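Local coordinates for ferric iron-binding periplasmic protein (Pseudomonas aeruginosa, PDB 6J2S), which probably binds ferric iron in the periplasm for delivery to an ABC transporter, and here holds gallium(III) in the predicted iron site, at residues A[173-178]-A[191-196]; A[101-106]-A[220-225]. One frame throughout, in Å; residues are numbered along the deposited sequence.

Contact 1 (A[173-178]-A[191-196]); sequences TNNVTA and LINNYY. With GA (gallium (III) ion), chain D; PO4 (phosphate ion), chain C.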
loop_
_atom_site.group_PDB
_atom_site.type_symbol
_atom_site.label_atom_id
_atom_site.label_comp_id
_atom_site.label_asym_id
_atom_site.label_seq_id
_atom_site.Cartn_x
_atom_site.Cartn_y
_atom_site.Cartn_z
ATOM N N THR A 173 2.088 8.066 14.204
ATOM C CA THR A 173 1.839 6.644 14.416
ATOM C C THR A 173 1.216 5.984 13.192
ATOM O O THR A 173 1.405 4.781 12.993
ATOM C CB THR A 173 0.975 6.429 15.663
ATOM O OG1 THR A 173 -0.149 7.310 15.623
ATOM C CG2 THR A 173 1.779 6.733 16.921
ATOM N N ASN A 174 0.504 6.737 12.347
ATOM C CA ASN A 174 -0.093 6.162 11.143
ATOM C C ASN A 174 -0.400 7.289 10.161
ATOM O O ASN A 174 -0.298 8.476 10.491
ATOM C CB ASN A 174 -1.355 5.347 11.471
ATOM C CG ASN A 174 -2.331 6.122 12.335
ATOM O OD1 ASN A 174 -2.927 7.103 11.887
ATOM N ND2 ASN A 174 -2.493 5.688 13.591
ATOM N N ASN A 175 -0.736 6.901 8.926
ATOM C CA ASN A 175 -0.944 7.904 7.877
ATOM C C ASN A 175 -2.135 8.798 8.204
ATOM O O ASN A 175 -2.145 9.982 7.835
ATOM C CB ASN A 175 -1.173 7.237 6.513
ATOM C CG ASN A 175 0.046 6.481 5.987
ATOM O OD1 ASN A 175 -0.057 5.323 5.579
ATOM N ND2 ASN A 175 1.187 7.132 5.967
ATOM N N VAL A 176 -3.140 8.262 8.906
ATOM C CA VAL A 176 -4.321 9.067 9.218
ATOM C C VAL A 176 -3.964 10.231 10.142
ATOM O O VAL A 176 -4.352 11.379 9.888
ATOM C CB VAL A 176 -5.440 8.186 9.806
ATOM C CG1 VAL A 176 -6.628 9.054 10.232
ATOM C CG2 VAL A 176 -5.897 7.182 8.767
ATOM N N THR A 177 -3.225 9.965 11.229
ATOM C CA THR A 177 -2.879 11.063 12.127
ATOM C C THR A 177 -1.891 12.020 11.468
ATOM O O THR A 177 -1.924 13.220 11.749
ATOM C CB THR A 177 -2.346 10.545 13.473
ATOM O OG1 THR A 177 -1.070 9.914 13.313
ATOM C CG2 THR A 177 -3.321 9.543 14.097
ATOM N N ALA A 178 -1.053 11.527 10.550
ATOM C CA ALA A 178 -0.163 12.430 9.824
ATOM C C ALA A 178 -0.955 13.350 8.899
ATOM O O ALA A 178 -0.712 14.569 8.860
ATOM C CB ALA A 178 0.879 11.622 9.049
ATOM N N LEU A 191 4.594 12.922 4.504
ATOM C CA LEU A 191 4.712 11.840 3.535
ATOM C C LEU A 191 3.672 10.768 3.842
ATOM O O LEU A 191 3.749 10.112 4.886
ATOM C CB LEU A 191 6.109 11.230 3.603
ATOM C CG LEU A 191 7.312 12.132 3.349
ATOM C CD1 LEU A 191 8.588 11.352 3.652
ATOM C CD2 LEU A 191 7.319 12.612 1.901
ATOM N N ILE A 192 2.723 10.573 2.932
ATOM C CA ILE A 192 1.666 9.592 3.132
ATOM C C ILE A 192 1.355 8.912 1.803
ATOM O O ILE A 192 2.053 9.121 0.799
ATOM C CB ILE A 192 0.404 10.258 3.717
ATOM C CG1 ILE A 192 -0.068 11.404 2.814
ATOM C CG2 ILE A 192 0.651 10.738 5.166
ATOM C CD1 ILE A 192 -1.559 11.763 2.988
ATOM N N ASN A 193 0.319 8.078 1.788
ATOM C CA ASN A 193 -0.234 7.580 0.533
ATOM C C ASN A 193 -1.398 8.464 0.070
ATOM O O ASN A 193 -2.021 9.186 0.856
ATOM C CB ASN A 193 -0.698 6.130 0.692
ATOM C CG ASN A 193 0.404 5.212 1.192
ATOM O OD1 ASN A 193 1.584 5.412 0.895
ATOM N ND2 ASN A 193 0.018 4.180 1.946
ATOM N N ASN A 194 -1.693 8.387 -1.231
ATOM C CA ASN A 194 -2.619 9.342 -1.838
ATOM C C ASN A 194 -4.050 9.171 -1.347
ATOM O O ASN A 194 -4.783 10.156 -1.239
ATOM C CB ASN A 194 -2.582 9.206 -3.357
ATOM C CG ASN A 194 -3.160 7.879 -3.833
ATOM O OD1 ASN A 194 -2.624 6.788 -3.531
ATOM N ND2 ASN A 194 -4.290 7.958 -4.540
ATOM N N TYR A 195 -4.483 7.935 -1.075
ATOM C CA TYR A 195 -5.903 7.700 -0.848
ATOM C C TYR A 195 -6.390 8.314 0.458
ATOM O O TYR A 195 -7.599 8.510 0.618
ATOM C CB TYR A 195 -6.199 6.186 -0.890
ATOM C CG TYR A 195 -5.335 5.357 0.030
ATOM C CD1 TYR A 195 -4.159 4.763 -0.429
ATOM C CD2 TYR A 195 -5.694 5.164 1.367
ATOM C CE1 TYR A 195 -3.361 3.991 0.428
ATOM C CE2 TYR A 195 -4.907 4.401 2.233
ATOM C CZ TYR A 195 -3.742 3.827 1.759
ATOM O OH TYR A 195 -2.962 3.091 2.605
ATOM N N TYR A 196 -5.489 8.628 1.395
ATOM C CA TYR A 196 -5.934 9.206 2.661
ATOM C C TYR A 196 -6.521 10.592 2.471
ATOM O O TYR A 196 -7.441 10.986 3.207
ATOM C CB TYR A 196 -4.787 9.279 3.650
ATOM C CG TYR A 196 -4.317 7.928 4.117
ATOM C CD1 TYR A 196 -3.221 7.328 3.523
ATOM C CD2 TYR A 196 -4.965 7.260 5.154
ATOM C CE1 TYR A 196 -2.775 6.098 3.923
ATOM C CE2 TYR A 196 -4.521 6.018 5.577
ATOM C CZ TYR A 196 -3.425 5.443 4.950
ATOM O OH TYR A 196 -2.959 4.226 5.366
HETATM GA GA GA D . -2.865 2.563 4.397
HETATM P P PO4 C . 0.313 1.894 4.816
HETATM O O1 PO4 C . 0.567 0.506 4.262
HETATM O O2 PO4 C . 1.454 2.770 4.438
HETATM O O3 PO4 C . -0.957 2.451 4.249
HETATM O O4 PO4 C . 0.165 1.831 6.327
HETATM O O HOH W 1 -2.851 4.419 8.062
HETATM O O HOH W 2 -2.500 1.754 6.233
#

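Contact 2 (A[101-106]-A[220-225]); sequences RTRVLA and GALVTV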
loop_
_atom_site.group_PDB
_atom_site.type_symbol
_atom_site.label_atom_id
_atom_site.label_comp_id
_atom_site.label_asym_id
_atom_site.label_seq_id
_atom_site.Cartn_x
_atom_site.Cartn_y
_atom_site.Cartn_z
ATOM N N ARG A 101 -1.428 2.077 -5.060
ATOM C CA ARG A 101 -1.469 3.377 -4.411
ATOM C C ARG A 101 -0.144 4.066 -4.693
ATOM O O ARG A 101 0.789 3.459 -5.220
ATOM C CB ARG A 101 -1.714 3.253 -2.894
ATOM C CG ARG A 101 -0.732 2.313 -2.173
ATOM C CD ARG A 101 -1.217 0.854 -2.108
ATOM N NE ARG A 101 -2.459 0.710 -1.356
ATOM C CZ ARG A 101 -2.564 0.818 -0.031
ATOM N NH1 ARG A 101 -1.502 1.078 0.725
ATOM N NH2 ARG A 101 -3.745 0.687 0.540
ATOM N N THR A 102 -0.057 5.347 -4.360
ATOM C CA THR A 102 1.159 6.076 -4.684
ATOM C C THR A 102 1.553 6.977 -3.523
ATOM O O THR A 102 0.709 7.450 -2.756
ATOM C CB THR A 102 1.009 6.895 -5.994
ATOM O OG1 THR A 102 2.265 7.512 -6.332
ATOM C CG2 THR A 102 -0.032 7.973 -5.835
ATOM N N ARG A 103 2.858 7.179 -3.390
ATOM C CA ARG A 103 3.373 8.096 -2.389
ATOM C C ARG A 103 3.099 9.528 -2.815
ATOM O O ARG A 103 3.152 9.851 -4.002
ATOM C CB ARG A 103 4.872 7.877 -2.205
ATOM C CG ARG A 103 5.178 6.450 -1.769
ATOM C CD ARG A 103 4.565 6.224 -0.406
ATOM N NE ARG A 103 5.284 6.981 0.617
ATOM C CZ ARG A 103 4.971 6.981 1.909
ATOM N NH1 ARG A 103 3.937 6.264 2.347
ATOM N NH2 ARG A 103 5.715 7.683 2.771
ATOM N N VAL A 104 2.788 10.382 -1.841
ATOM C CA VAL A 104 2.527 11.798 -2.082
ATOM C C VAL A 104 3.095 12.621 -0.931
ATOM O O VAL A 104 3.459 12.110 0.135
ATOM C CB VAL A 104 1.018 12.107 -2.229
ATOM C CG1 VAL A 104 0.407 11.368 -3.391
ATOM C CG2 VAL A 104 0.286 11.757 -0.932
ATOM N N LEU A 105 3.173 13.922 -1.166
ATOM C CA LEU A 105 3.551 14.880 -0.139
ATOM C C LEU A 105 2.318 15.733 0.135
ATOM O O LEU A 105 1.978 16.617 -0.653
ATOM C CB LEU A 105 4.733 15.715 -0.616
ATOM C CG LEU A 105 5.155 16.813 0.338
ATOM C CD1 LEU A 105 5.765 16.200 1.590
ATOM C CD2 LEU A 105 6.129 17.730 -0.395
ATOM N N ALA A 106 1.616 15.450 1.216
ATOM C CA ALA A 106 0.488 16.303 1.565
ATOM C C ALA A 106 1.045 17.571 2.194
ATOM O O ALA A 106 2.043 17.523 2.912
ATOM C CB ALA A 106 -0.470 15.594 2.525
ATOM N N GLY A 220 10.307 9.621 -4.367
ATOM C CA GLY A 220 9.084 9.953 -3.679
ATOM C C GLY A 220 7.833 9.791 -4.512
ATOM O O GLY A 220 6.741 10.020 -3.993
ATOM N N ALA A 221 7.962 9.436 -5.790
ATOM C CA ALA A 221 6.806 9.182 -6.637
ATOM C C ALA A 221 6.491 7.689 -6.728
ATOM O O ALA A 221 5.723 7.267 -7.596
ATOM C CB ALA A 221 7.034 9.764 -8.036
ATOM N N LEU A 222 7.061 6.899 -5.833
ATOM C CA LEU A 222 6.878 5.455 -5.808
ATOM C C LEU A 222 5.403 5.054 -5.844
ATOM O O LEU A 222 4.567 5.639 -5.153
ATOM C CB LEU A 222 7.530 4.910 -4.534
ATOM C CG LEU A 222 7.449 3.412 -4.283
ATOM C CD1 LEU A 222 8.318 2.664 -5.301
ATOM C CD2 LEU A 222 7.899 3.134 -2.861
ATOM N N VAL A 223 5.102 4.038 -6.646
ATOM C CA VAL A 223 3.808 3.363 -6.649
ATOM C C VAL A 223 3.992 2.019 -5.952
ATOM O O VAL A 223 4.954 1.299 -6.238
ATOM C CB VAL A 223 3.282 3.185 -8.085
ATOM C CG1 VAL A 223 2.073 2.241 -8.138
ATOM C CG2 VAL A 223 2.919 4.543 -8.663
ATOM N N THR A 224 3.100 1.692 -5.023
ATOM C CA THR A 224 3.127 0.393 -4.355
ATOM C C THR A 224 1.819 -0.334 -4.631
ATOM O O THR A 224 0.789 0.287 -4.878
ATOM C CB THR A 224 3.335 0.531 -2.843
ATOM O OG1 THR A 224 2.219 1.228 -2.282
ATOM C CG2 THR A 224 4.629 1.321 -2.526
ATOM N N VAL A 225 1.858 -1.664 -4.547
ATOM C CA VAL A 225 0.765 -2.515 -4.998
ATOM C C VAL A 225 0.184 -3.273 -3.810
ATOM O O VAL A 225 0.915 -3.931 -3.058
ATOM C CB VAL A 225 1.238 -3.488 -6.097
ATOM C CG1 VAL A 225 0.132 -4.434 -6.472
ATOM C CG2 VAL A 225 1.706 -2.686 -7.317
HETATM O O HOH W 3 4.734 11.796 -4.962
HETATM O O HOH W 4 6.385 10.903 -1.204
#

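Contact 1 (A[173-178]-A[191-196])
N175 lays its CB over one face of the Y196 ring, 3.4 Å from the ring centroid and 20° off the normal, a CH-pi contact in the packed heart of this contact. Y195 comes over the opposite face of that ring with CE2, so the phenol is clamped between a helix residue and its own neighbour in sequence. Both tyrosines end on the metal: Y195 OH and Y196 OH each lie 1.9 Å from gallium, and phosphate O3, water 2, H11 and E59 complete the site. N193 ND2 donates to Y195 OH over 3.2 Å, with the oxygen close to the amide plane, and also to phosphate O2; N193 OD1 accepts a hydrogen bond from R103. Deeper in, A178 CB rests 4.0 Å from I192 CG2. The outer side is looser: V176 is exposed, and its CG2 meets Y196 CE2 at 3.7 Å. On this side, water 1 donates to Y196 OH over 2.7 Å. N174 caps the helix, its OD1 accepting from T177 N. The start of helix 175-183 thus packs against the end of strand 189-193 and the helix that carries Y196, with strand 96-107 bonded alongside 189-193.

Contact 2 (A[101-106]-A[220-225])
R101 and T224 form an antiparallel hydrogen-bonded pair and T102 and V223 the non-hydrogen-bonded pair beside it, in strands whose short axes come within 4.7 Å and run at 145° to one another. R101 N gives a 2.9 Å bond to T224 O, and T224 N returns one to R101 O. Ahead of V223 the segment 220-225 is still loop, yet R103 N reaches L222 O at 2.9 Å, with an N-H...O angle of 174°. That carbonyl takes a second donor: T102 OG1, anti to its own backbone N (chi1 -175°), bonds to L222 O over 3.2 Å from above the carbonyl plane. The methyl CG2 of V223 lies beside this hydroxyl.

On the other face, R101 CG passes 3.1 Å from T224 OG1. CG sits between the backbone N and carbonyl carbon, and further bends at chi2 and chi3 carry the guanidinium toward the metal site; its NE is salt-bridged to E262 and NH1 to E60, and NH2 bonds to the gallium ligand E59. T224 OG1 bonds to E60 as well. R103 sets CB 3.4 Å from G220 O and brushes L222 CB with CG before its end turns away to N193. Where the backbones part, water 3 donates to both R103 O and G220 O, the latter at 2.8 Å.

Ladder bonds therefore fix the strands, while both arginines belong to the second shell of the metal: R101 bonds to E59, and R103 holds N193, which in turn donates to Y195 OH. The acidic residues around R101 probably balance its charge, and E60, shared by R101 and T224, couples both strands to the segment carrying E59.

Overall arrangement
From the N terminus, the chain first supplies H11 and E59, then enters strand 96-107. Contact 1 closes a short loop, returning from the start of helix 175-183 through strand 189-193 to Y195 and Y196. Contact 2 closes the much longer one when 220-225 comes back beside 101-106, and contact 1 is nested wholly inside it. Their centres lie about 11 Å apart, and strand 96-107 joins them: it pairs antiparallel with both 189-193 and 223-230. N194 N reaches T102 O at 3.0 Å, a probable hydrogen bond between the contacts. Together they tie the tyrosine-bearing segment to the central sheet beside the gallium.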